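Long-range contact in albumin-1 (Psophocarpus tetragonolobus, PDB 1WBA), which serves as a 2S storage protein of the seed and belongs to the leguminous Kunitz-type protease inhibitor family: residues R70-F82 against Q113-N125. Numbering follows the deposited sequence.
Sequences RNILENMRLKINF and QVKGAFTIQKGSN
L78 and F118 form a single antiparallel bridge, an isolated hydrogen-bonded pair. L78 N gives a bond to F118 O at 2.8 Å, and F118 N returns one to L78 O at 3.2 Å. Strands 78-82 and 116-122 cross at 91°, consistent with a bridge of a single residue pair. Further along, N75 N bonds to I120 O in the carbonyl plane at 2.9 Å. Between these bonds one water accepts from I120 N and donates to L73 O and M76 O. E74 has CG anti to its carbonyl carbon (chi1 -70°) and is extended beyond it, which carries the carboxylate to K122. Its OE2 takes K122 NZ on the syn side at 2.9 Å. A glutamine in place of E74 would probably cost this salt bridge and leave K122 with D3 as its charged mate. Both buried, L78 and I120 meet CD1 to CD1 at 3.7 Å, the two side chains crossing at about a right angle. A117 CB lies over one face of the R77 guanidinium, 3.7 Å from R77 NE. R77 NE also forms a salt bridge with E62, and R77 NH2 a hydrogen bond with C135 O. The type II turn L73-M76 brings N75 to I120. The contact ties the loop before strand 78-82, and that strand's start, to strand 116-122 in the beta-trefoil fold of leguminous Kunitz-type inhibitors.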
ATOM      1  N   ARG A  70      -4.972  -0.392  19.795  1.00 11.11           N
ATOM      2  CA  ARG A  70      -3.560  -0.145  20.041  1.00 10.04           C
ATOM      3  C   ARG A  70      -2.712  -0.729  18.914  1.00  9.10           C
ATOM      4  O   ARG A  70      -1.775  -0.089  18.458  1.00  8.04           O
ATOM      5  CB  ARG A  70      -3.151  -0.752  21.380  1.00 13.81           C
ATOM      6  N   ASN A  71      -3.103  -1.897  18.410  1.00  7.48           N
ATOM      7  CA  ASN A  71      -2.364  -2.568  17.356  1.00  8.59           C
ATOM      8  C   ASN A  71      -3.167  -2.807  16.089  1.00  9.04           C
ATOM      9  O   ASN A  71      -4.403  -2.847  16.110  1.00 10.99           O
ATOM     10  CB  ASN A  71      -1.820  -3.894  17.871  1.00  8.69           C
ATOM     11  CG  ASN A  71      -0.959  -3.721  19.099  1.00 10.04           C
ATOM     12  OD1 ASN A  71      -1.400  -4.009  20.201  1.00 14.39           O
ATOM     13  ND2 ASN A  71       0.245  -3.202  18.929  1.00  7.41           N
ATOM     14  N   ILE A  72      -2.443  -2.994  14.993  1.00  7.66           N
ATOM     15  CA  ILE A  72      -3.045  -3.248  13.689  1.00  7.33           C
ATOM     16  C   ILE A  72      -3.307  -4.733  13.622  1.00  5.80           C
ATOM     17  O   ILE A  72      -2.424  -5.529  13.935  1.00  7.15           O
ATOM     18  CB  ILE A  72      -2.095  -2.842  12.517  1.00  9.04           C
ATOM     19  CG1 ILE A  72      -1.779  -1.334  12.569  1.00  9.01           C
ATOM     20  CG2 ILE A  72      -2.714  -3.238  11.161  1.00  6.44           C
ATOM     21  CD1 ILE A  72      -2.989  -0.429  12.392  1.00  9.80           C
ATOM     22  N   LEU A  73      -4.533  -5.102  13.257  1.00  5.35           N
ATOM     23  CA  LEU A  73      -4.911  -6.500  13.160  1.00  7.42           C
ATOM     24  C   LEU A  73      -5.171  -6.839  11.708  1.00  6.66           C
ATOM     25  O   LEU A  73      -5.429  -5.947  10.904  1.00  5.04           O
ATOM     26  CB  LEU A  73      -6.188  -6.778  13.968  1.00  7.88           C
ATOM     27  CG  LEU A  73      -6.237  -6.411  15.455  1.00 10.78           C
ATOM     28  CD1 LEU A  73      -7.580  -6.853  16.008  1.00 12.83           C
ATOM     29  CD2 LEU A  73      -5.097  -7.064  16.223  1.00 10.56           C
ATOM     30  N   GLU A  74      -5.110  -8.129  11.387  1.00  6.41           N
ATOM     31  CA  GLU A  74      -5.373  -8.585  10.036  1.00  5.74           C
ATOM     32  C   GLU A  74      -6.836  -8.351   9.757  1.00  5.83           C
ATOM     33  O   GLU A  74      -7.672  -8.424  10.663  1.00  6.32           O
ATOM     34  CB  GLU A  74      -5.038 -10.055   9.892  1.00  6.14           C
ATOM     35  CG  GLU A  74      -3.568 -10.341   9.944  1.00  5.52           C
ATOM     36  CD  GLU A  74      -3.267 -11.821   9.773  1.00 10.43           C
ATOM     37  OE1 GLU A  74      -4.014 -12.504   9.039  1.00 11.51           O
ATOM     38  OE2 GLU A  74      -2.286 -12.295  10.377  1.00 13.22           O
ATOM     39  N   ASN A  75      -7.128  -7.985   8.515  1.00  5.10           N
ATOM     40  CA  ASN A  75      -8.487  -7.705   8.048  1.00  5.48           C
ATOM     41  C   ASN A  75      -9.159  -6.450   8.600  1.00  6.61           C
ATOM     42  O   ASN A  75     -10.347  -6.233   8.371  1.00 10.87           O
ATOM     43  CB  ASN A  75      -9.388  -8.922   8.250  1.00  7.72           C
ATOM     44  CG  ASN A  75      -8.828 -10.146   7.597  1.00  9.31           C
ATOM     45  OD1 ASN A  75      -8.448 -11.108   8.259  1.00 14.87           O
ATOM     46  ND2 ASN A  75      -8.691 -10.094   6.298  1.00  4.94           N
ATOM     47  N   MET A  76      -8.398  -5.634   9.318  1.00  5.93           N
ATOM     48  CA  MET A  76      -8.876  -4.381   9.892  1.00  6.77           C
ATOM     49  C   MET A  76      -8.730  -3.306   8.813  1.00  5.93           C
ATOM     50  O   MET A  76      -7.708  -3.289   8.120  1.00  7.34           O
ATOM     51  CB  MET A  76      -7.991  -4.034  11.091  1.00  9.73           C
ATOM     52  CG  MET A  76      -8.108  -2.584  11.628  1.00 14.87           C
ATOM     53  SD  MET A  76      -7.058  -2.274  13.026  1.00 15.16           S
ATOM     54  CE  MET A  76      -7.883  -3.124  14.277  1.00 16.32           C
ATOM     55  N   ARG A  77      -9.765  -2.489   8.609  1.00  4.83           N
ATOM     56  CA  ARG A  77      -9.712  -1.433   7.600  1.00  5.79           C
ATOM     57  C   ARG A  77      -8.716  -0.350   7.972  1.00  5.48           C
ATOM     58  O   ARG A  77      -8.774   0.200   9.083  1.00  5.68           O
ATOM     59  CB  ARG A  77     -11.103  -0.851   7.341  1.00  6.33           C
ATOM     60  CG  ARG A  77     -12.088  -1.903   6.838  1.00  8.47           C
ATOM     61  CD  ARG A  77     -13.469  -1.308   6.613  1.00 10.98           C
ATOM     62  NE  ARG A  77     -13.568  -0.517   5.385  1.00 12.40           N
ATOM     63  CZ  ARG A  77     -13.750  -1.053   4.186  1.00 11.22           C
ATOM     64  NH1 ARG A  77     -13.833  -2.366   4.067  1.00 14.14           N
ATOM     65  NH2 ARG A  77     -13.935  -0.288   3.123  1.00 12.97           N
ATOM     66  N   LEU A  78      -7.843  -0.012   7.017  1.00  5.31           N
ATOM     67  CA  LEU A  78      -6.768   0.950   7.224  1.00  4.45           C
ATOM     68  C   LEU A  78      -6.684   2.070   6.228  1.00  5.94           C
ATOM     69  O   LEU A  78      -7.142   1.954   5.089  1.00  6.13           O
ATOM     70  CB  LEU A  78      -5.420   0.231   7.122  1.00  5.16           C
ATOM     71  CG  LEU A  78      -5.292  -1.106   7.835  1.00  5.97           C
ATOM     72  CD1 LEU A  78      -4.046  -1.791   7.324  1.00  9.41           C
ATOM     73  CD2 LEU A  78      -5.264  -0.898   9.354  1.00  5.61           C
ATOM     74  N   LYS A  79      -5.989   3.112   6.660  1.00  6.26           N
ATOM     75  CA  LYS A  79      -5.679   4.272   5.851  1.00  7.86           C
ATOM     76  C   LYS A  79      -4.149   4.249   5.864  1.00  8.13           C
ATOM     77  O   LYS A  79      -3.537   4.018   6.917  1.00  8.09           O
ATOM     78  CB  LYS A  79      -6.210   5.550   6.499  1.00 13.49           C
ATOM     79  CG  LYS A  79      -5.790   6.822   5.771  1.00 23.09           C
ATOM     80  CD  LYS A  79      -6.682   8.011   6.138  1.00 31.92           C
ATOM     81  CE  LYS A  79      -8.007   7.999   5.345  1.00 37.17           C
ATOM     82  NZ  LYS A  79      -8.911   6.821   5.606  1.00 41.21           N
ATOM     83  N   ILE A  80      -3.530   4.409   4.693  1.00  6.49           N
ATOM     84  CA  ILE A  80      -2.074   4.392   4.589  1.00  4.27           C
ATOM     85  C   ILE A  80      -1.622   5.698   3.980  1.00  5.14           C
ATOM     86  O   ILE A  80      -2.203   6.156   3.009  1.00  5.47           O
ATOM     87  CB  ILE A  80      -1.586   3.198   3.723  1.00  5.78           C
ATOM     88  CG1 ILE A  80      -2.001   1.874   4.384  1.00  7.28           C
ATOM     89  CG2 ILE A  80      -0.071   3.230   3.570  1.00  3.74           C
ATOM     90  CD1 ILE A  80      -1.648   0.621   3.604  1.00  7.36           C
ATOM     91  N   ASN A  81      -0.623   6.329   4.576  1.00  5.29           N
ATOM     92  CA  ASN A  81      -0.124   7.582   4.028  1.00  8.85           C
ATOM     93  C   ASN A  81       1.386   7.683   4.144  1.00  8.33           C
ATOM     94  O   ASN A  81       1.985   7.081   5.036  1.00  9.83           O
ATOM     95  CB  ASN A  81      -0.812   8.785   4.686  1.00 11.04           C
ATOM     96  CG  ASN A  81      -0.380   9.009   6.137  1.00 14.13           C
ATOM     97  OD1 ASN A  81       0.663   9.604   6.396  1.00 18.45           O
ATOM     98  ND2 ASN A  81      -1.199   8.568   7.083  1.00 14.65           N
ATOM     99  N   PHE A  82       2.024   8.388   3.212  1.00  9.09           N
ATOM    100  CA  PHE A  82       3.477   8.547   3.273  1.00  8.43           C
ATOM    101  C   PHE A  82       3.837   9.401   4.489  1.00  8.76           C
ATOM    102  O   PHE A  82       3.196  10.408   4.768  1.00  8.99           O
ATOM    103  CB  PHE A  82       4.017   9.130   1.968  1.00  7.27           C
ATOM    104  CG  PHE A  82       3.973   8.163   0.832  1.00  6.23           C
ATOM    105  CD1 PHE A  82       4.874   7.113   0.777  1.00  6.61           C
ATOM    106  CD2 PHE A  82       2.996   8.272  -0.160  1.00  5.12           C
ATOM    107  CE1 PHE A  82       4.817   6.164  -0.249  1.00  5.57           C
ATOM    108  CE2 PHE A  82       2.923   7.331  -1.193  1.00  4.67           C
ATOM    109  CZ  PHE A  82       3.834   6.273  -1.239  1.00  4.82           C
ATOM    110  N   GLN A 113     -11.405   8.170  -8.170  1.00 12.87           N
ATOM    111  CA  GLN A 113     -10.941   7.368  -7.038  1.00 11.80           C
ATOM    112  C   GLN A 113     -12.043   6.444  -6.551  1.00 11.59           C
ATOM    113  O   GLN A 113     -13.226   6.801  -6.565  1.00 14.00           O
ATOM    114  CB  GLN A 113     -10.482   8.262  -5.887  1.00 12.67           C
ATOM    115  CG  GLN A 113      -9.140   8.907  -6.116  1.00 17.63           C
ATOM    116  CD  GLN A 113      -8.744   9.891  -5.026  1.00 19.87           C
ATOM    117  OE1 GLN A 113      -7.938  10.775  -5.262  1.00 22.59           O
ATOM    118  NE2 GLN A 113      -9.285   9.721  -3.824  1.00 21.74           N
ATOM    119  N   VAL A 114     -11.643   5.261  -6.112  1.00  9.35           N
ATOM    120  CA  VAL A 114     -12.554   4.251  -5.603  1.00  8.48           C
ATOM    121  C   VAL A 114     -12.594   4.337  -4.076  1.00  9.07           C
ATOM    122  O   VAL A 114     -11.549   4.285  -3.428  1.00 10.80           O
ATOM    123  CB  VAL A 114     -12.052   2.854  -6.007  1.00 11.18           C
ATOM    124  CG1 VAL A 114     -13.038   1.764  -5.528  1.00  9.18           C
ATOM    125  CG2 VAL A 114     -11.842   2.804  -7.518  1.00 12.92           C
ATOM    126  N   LYS A 115     -13.786   4.491  -3.502  1.00  8.03           N
ATOM    127  CA  LYS A 115     -13.907   4.569  -2.055  1.00  8.04           C
ATOM    128  C   LYS A 115     -13.694   3.177  -1.464  1.00  6.91           C
ATOM    129  O   LYS A 115     -14.248   2.201  -1.952  1.00  7.38           O
ATOM    130  CB  LYS A 115     -15.282   5.092  -1.676  1.00 10.01           C
ATOM    131  CG  LYS A 115     -15.449   6.569  -1.936  1.00 14.42           C
ATOM    132  N   GLY A 116     -12.882   3.091  -0.422  1.00  8.04           N
ATOM    133  CA  GLY A 116     -12.613   1.814   0.198  1.00  5.39           C
ATOM    134  C   GLY A 116     -11.443   1.971   1.128  1.00  7.29           C
ATOM    135  O   GLY A 116     -10.939   3.083   1.311  1.00  8.61           O
ATOM    136  N   ALA A 117     -10.971   0.860   1.673  1.00  6.55           N
ATOM    137  CA  ALA A 117      -9.858   0.877   2.613  1.00  7.46           C
ATOM    138  C   ALA A 117      -8.949  -0.283   2.305  1.00  6.70           C
ATOM    139  O   ALA A 117      -9.337  -1.199   1.589  1.00  7.38           O
ATOM    140  CB  ALA A 117     -10.378   0.753   4.065  1.00  5.05           C
ATOM    141  N   PHE A 118      -7.746  -0.242   2.866  1.00  6.37           N
ATOM    142  CA  PHE A 118      -6.761  -1.293   2.677  1.00  5.38           C
ATOM    143  C   PHE A 118      -6.819  -2.218   3.871  1.00  5.06           C
ATOM    144  O   PHE A 118      -7.251  -1.792   4.930  1.00  5.30           O
ATOM    145  CB  PHE A 118      -5.358  -0.678   2.601  1.00  6.52           C
ATOM    146  CG  PHE A 118      -5.138   0.166   1.384  1.00  6.60           C
ATOM    147  CD1 PHE A 118      -4.802  -0.424   0.176  1.00  7.12           C
ATOM    148  CD2 PHE A 118      -5.315   1.541   1.432  1.00  6.24           C
ATOM    149  CE1 PHE A 118      -4.646   0.349  -0.979  1.00  7.95           C
ATOM    150  CE2 PHE A 118      -5.164   2.317   0.290  1.00  8.34           C
ATOM    151  CZ  PHE A 118      -4.829   1.717  -0.923  1.00  6.90           C
ATOM    152  N   THR A 119      -6.481  -3.496   3.683  1.00  5.81           N
ATOM    153  CA  THR A 119      -6.415  -4.452   4.810  1.00  6.29           C
ATOM    154  C   THR A 119      -5.146  -5.288   4.637  1.00  7.04           C
ATOM    155  O   THR A 119      -4.533  -5.298   3.557  1.00  6.56           O
ATOM    156  CB  THR A 119      -7.649  -5.406   4.928  1.00  3.32           C
ATOM    157  OG1 THR A 119      -7.715  -6.270   3.797  1.00  7.22           O
ATOM    158  CG2 THR A 119      -8.934  -4.634   5.032  1.00  6.18           C
ATOM    159  N   ILE A 120      -4.755  -5.993   5.688  1.00  4.86           N
ATOM    160  CA  ILE A 120      -3.555  -6.821   5.654  1.00  3.18           C
ATOM    161  C   ILE A 120      -3.919  -8.243   6.051  1.00  5.64           C
ATOM    162  O   ILE A 120      -4.738  -8.438   6.959  1.00  6.69           O
ATOM    163  CB  ILE A 120      -2.511  -6.322   6.698  1.00  3.35           C
ATOM    164  CG1 ILE A 120      -2.034  -4.905   6.361  1.00  5.10           C
ATOM    165  CG2 ILE A 120      -1.350  -7.291   6.779  1.00  3.97           C
ATOM    166  CD1 ILE A 120      -1.283  -4.199   7.486  1.00  4.55           C
ATOM    167  N   GLN A 121      -3.335  -9.225   5.366  1.00  4.19           N
ATOM    168  CA  GLN A 121      -3.541 -10.640   5.672  1.00  5.44           C
ATOM    169  C   GLN A 121      -2.191 -11.319   5.541  1.00  5.82           C
ATOM    170  O   GLN A 121      -1.302 -10.772   4.895  1.00  4.68           O
ATOM    171  CB  GLN A 121      -4.474 -11.296   4.672  1.00  5.51           C
ATOM    172  CG  GLN A 121      -5.920 -11.051   4.906  1.00  5.71           C
ATOM    173  CD  GLN A 121      -6.778 -11.964   4.078  1.00  6.65           C
ATOM    174  OE1 GLN A 121      -6.282 -12.769   3.288  1.00 10.09           O
ATOM    175  NE2 GLN A 121      -8.071 -11.827   4.218  1.00  6.94           N
ATOM    176  N   LYS A 122      -2.018 -12.484   6.165  1.00  7.31           N
ATOM    177  CA  LYS A 122      -0.767 -13.231   6.054  1.00  9.72           C
ATOM    178  C   LYS A 122      -0.518 -13.447   4.573  1.00 10.56           C
ATOM    179  O   LYS A 122      -1.441 -13.809   3.842  1.00 11.33           O
ATOM    180  CB  LYS A 122      -0.885 -14.595   6.721  1.00 13.65           C
ATOM    181  CG  LYS A 122      -0.849 -14.524   8.208  1.00 18.91           C
ATOM    182  CD  LYS A 122      -0.970 -15.901   8.828  1.00 17.69           C
ATOM    183  CE  LYS A 122      -1.183 -15.776  10.335  1.00 21.18           C
ATOM    184  NZ  LYS A 122      -2.514 -15.160  10.682  1.00 19.09           N
ATOM    185  N   GLY A 123       0.720 -13.242   4.142  1.00 10.64           N
ATOM    186  CA  GLY A 123       1.057 -13.369   2.736  1.00 14.52           C
ATOM    187  C   GLY A 123       1.643 -14.696   2.305  1.00 18.06           C
ATOM    188  O   GLY A 123       1.546 -15.046   1.126  1.00 19.30           O
ATOM    189  N   SER A 124       2.292 -15.413   3.220  1.00 17.77           N
ATOM    190  CA  SER A 124       2.878 -16.711   2.895  1.00 20.75           C
ATOM    191  C   SER A 124       3.081 -17.535   4.150  1.00 22.56           C
ATOM    192  O   SER A 124       2.733 -17.119   5.260  1.00 21.75           O
ATOM    193  CB  SER A 124       4.219 -16.557   2.152  1.00 17.99           C
ATOM    194  OG  SER A 124       5.277 -16.151   3.008  1.00 16.23           O
ATOM    195  N   ASN A 125       3.647 -18.715   3.966  1.00 26.21           N
ATOM    196  CA  ASN A 125       3.898 -19.584   5.098  1.00 32.12           C
ATOM    197  C   ASN A 125       5.074 -19.032   5.911  1.00 30.88           C
ATOM    198  O   ASN A 125       5.209 -19.316   7.106  1.00 34.79           O
ATOM    199  CB  ASN A 125       4.114 -21.034   4.633  1.00 38.61           C
ATOM    200  CG  ASN A 125       2.810 -21.698   4.182  1.00 45.03           C
ATOM    201  OD1 ASN A 125       1.718 -21.260   4.557  1.00 47.67           O
ATOM    202  ND2 ASN A 125       2.917 -22.742   3.364  1.00 50.45           N
TER
HETATM  203  O   HOH W   1      -5.531  -4.837   8.171  1.00  6.42           O